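Local atomic coordinates of alternansucrase (Leuconostoc mesenteroides, PDB entry 6HVG), a protein that belongs to glycosyl hydrolase family 70 and also carries choline-binding and putative cell-wall-binding repeats. Residues 542-545 against 546-549. Numbering follows the deposited sequence.
Sequences HRTP and NTDS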
ATOM      1  N   HIS A 542     -14.630 -22.551 -21.715  1.00 63.30           N
ATOM      2  CA  HIS A 542     -15.840 -22.262 -22.487  1.00 62.12           C
ATOM      3  C   HIS A 542     -15.849 -20.838 -23.091  1.00 61.61           C
ATOM      4  O   HIS A 542     -16.107 -20.665 -24.283  1.00 63.95           O
ATOM      5  CB  HIS A 542     -17.097 -22.490 -21.645  1.00 65.56           C
ATOM      6  CG  HIS A 542     -18.364 -22.487 -22.451  1.00 80.27           C
ATOM      7  ND1 HIS A 542     -19.278 -21.449 -22.413  1.00 79.97           N
ATOM      8  CD2 HIS A 542     -18.850 -23.381 -23.352  1.00 86.81           C
ATOM      9  CE1 HIS A 542     -20.270 -21.703 -23.246  1.00 84.76           C
ATOM     10  NE2 HIS A 542     -20.034 -22.868 -23.831  1.00 91.19           N
ATOM     11  N   ARG A 543     -15.551 -19.828 -22.276  1.00 60.55           N
ATOM     12  CA  ARG A 543     -15.678 -18.432 -22.689  1.00 55.64           C
ATOM     13  C   ARG A 543     -14.376 -17.753 -23.091  1.00 60.59           C
ATOM     14  O   ARG A 543     -14.388 -16.811 -23.891  1.00 66.07           O
ATOM     15  CB  ARG A 543     -16.295 -17.613 -21.568  1.00 53.60           C
ATOM     16  CG  ARG A 543     -17.728 -18.013 -21.237  1.00 52.71           C
ATOM     17  CD  ARG A 543     -18.343 -17.098 -20.198  1.00 49.46           C
ATOM     18  NE  ARG A 543     -17.611 -17.199 -18.949  1.00 48.92           N
ATOM     19  CZ  ARG A 543     -17.899 -16.527 -17.846  1.00 48.94           C
ATOM     20  NH1 ARG A 543     -18.922 -15.695 -17.795  1.00 47.33           N
ATOM     21  NH2 ARG A 543     -17.138 -16.691 -16.775  1.00 53.98           N
ATOM     22  N   THR A 544     -13.253 -18.211 -22.552  1.00 61.54           N
ATOM     23  CA  THR A 544     -12.005 -17.467 -22.696  1.00 61.19           C
ATOM     24  C   THR A 544     -10.816 -18.435 -22.774  1.00 58.86           C
ATOM     25  O   THR A 544      -9.872 -18.364 -21.998  1.00 55.85           O
ATOM     26  CB  THR A 544     -11.895 -16.416 -21.562  1.00 60.27           C
ATOM     27  OG1 THR A 544     -10.715 -15.652 -21.731  1.00 77.75           O
ATOM     28  CG2 THR A 544     -11.855 -17.049 -20.218  1.00 58.04           C
ATOM     29  N   PRO A 545     -10.865 -19.350 -23.747  1.00 61.40           N
ATOM     30  CA  PRO A 545      -9.876 -20.421 -23.816  1.00 60.15           C
ATOM     31  C   PRO A 545      -8.419 -19.950 -24.079  1.00 55.92           C
ATOM     32  O   PRO A 545      -7.495 -20.628 -23.662  1.00 52.16           O
ATOM     33  CB  PRO A 545     -10.398 -21.300 -24.956  1.00 58.32           C
ATOM     34  CG  PRO A 545     -11.129 -20.356 -25.844  1.00 60.53           C
ATOM     35  CD  PRO A 545     -11.716 -19.304 -24.952  1.00 61.91           C
ATOM     36  N   ASN A 546      -8.220 -18.820 -24.759  1.00 54.73           N
ATOM     37  CA  ASN A 546      -6.854 -18.298 -25.010  1.00 56.06           C
ATOM     38  C   ASN A 546      -6.119 -17.975 -23.717  1.00 54.65           C
ATOM     39  O   ASN A 546      -4.894 -17.991 -23.647  1.00 54.60           O
ATOM     40  CB  ASN A 546      -6.895 -17.019 -25.866  1.00 56.34           C
ATOM     41  CG  ASN A 546      -7.585 -17.226 -27.202  1.00 53.29           C
ATOM     42  OD1 ASN A 546      -7.849 -18.356 -27.609  1.00 52.08           O
ATOM     43  ND2 ASN A 546      -7.855 -16.141 -27.890  1.00 49.25           N
ATOM     44  N   THR A 547      -6.911 -17.675 -22.697  1.00 54.16           N
ATOM     45  CA  THR A 547      -6.464 -17.218 -21.405  1.00 51.30           C
ATOM     46  C   THR A 547      -6.337 -18.349 -20.391  1.00 53.20           C
ATOM     47  O   THR A 547      -5.904 -18.132 -19.269  1.00 58.95           O
ATOM     48  CB  THR A 547      -7.472 -16.180 -20.937  1.00 52.41           C
ATOM     49  OG1 THR A 547      -7.229 -14.977 -21.687  1.00 50.26           O
ATOM     50  CG2 THR A 547      -7.374 -15.914 -19.431  1.00 58.17           C
ATOM     51  N   ASP A 548      -6.676 -19.566 -20.794  1.00 55.95           N
ATOM     52  CA  ASP A 548      -6.670 -20.711 -19.894  1.00 57.59           C
ATOM     53  C   ASP A 548      -5.203 -21.060 -19.629  1.00 58.91           C
ATOM     54  O   ASP A 548      -4.393 -21.072 -20.549  1.00 63.99           O
ATOM     55  CB  ASP A 548      -7.434 -21.863 -20.547  1.00 58.58           C
ATOM     56  CG  ASP A 548      -7.699 -23.016 -19.625  1.00 61.24           C
ATOM     57  OD1 ASP A 548      -6.751 -23.525 -19.025  1.00 68.59           O
ATOM     58  OD2 ASP A 548      -8.860 -23.451 -19.526  1.00 63.13           O
ATOM     59  N   SER A 549      -4.870 -21.344 -18.376  1.00 54.36           N
ATOM     60  CA  SER A 549      -3.488 -21.650 -17.996  1.00 53.44           C
ATOM     61  C   SER A 549      -3.135 -23.144 -17.945  1.00 51.36           C
ATOM     62  O   SER A 549      -2.031 -23.503 -17.582  1.00 51.34           O
ATOM     63  CB  SER A 549      -3.208 -21.042 -16.632  1.00 52.66           C
ATOM     64  OG  SER A 549      -3.658 -21.886 -15.582  1.00 51.20           O
TER
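T544 OG1 packs against T547 CB (3.4 Å) along one flank of a short 3-10 segment in the loop between strands 534-537 and 580-582. Two overlapping i to i+3 turns make up this segment, each closed by one backbone bond: T547 N donates to T544 O (3.1 Å) across 544-547, and D548 N donates to P545 O (3.2 Å) across 545-548. On the flank turned to strand 1166-1175, where T544 touches T1171 and T547 touches V1170, the two threonine side chains cross at an angle. T544 OG1 is swung to the far side from its own N (chi1 -177°), which carries it over to T547. The T547 torsion (chi1 -75°) in turn brings its OG1 within 3.6 Å of T544 OG1 and towards V1169 O. The hydroxyls do not bond to each other: T544 OG1 hydrogen-bonds V1169 O, to which T547 OG1 adds a weak bond. P545 is exposed; its ring lies beside the N546 backbone nitrogen, with CB 3.3 Å from N546 N. D548 lays its CB 3.4 Å from P545 O, while its carboxylate OD1 accepts from G550 N. Backbone bonds, not side-chain bonds, thus close the turns themselves, with P545 and N546 left at the surface. One firm and one weak bond to V1169 O, from two buried threonines, are consistent with this flank seating the turns against strand 1166-1175, both hydroxyls acting as donors to a single carbonyl.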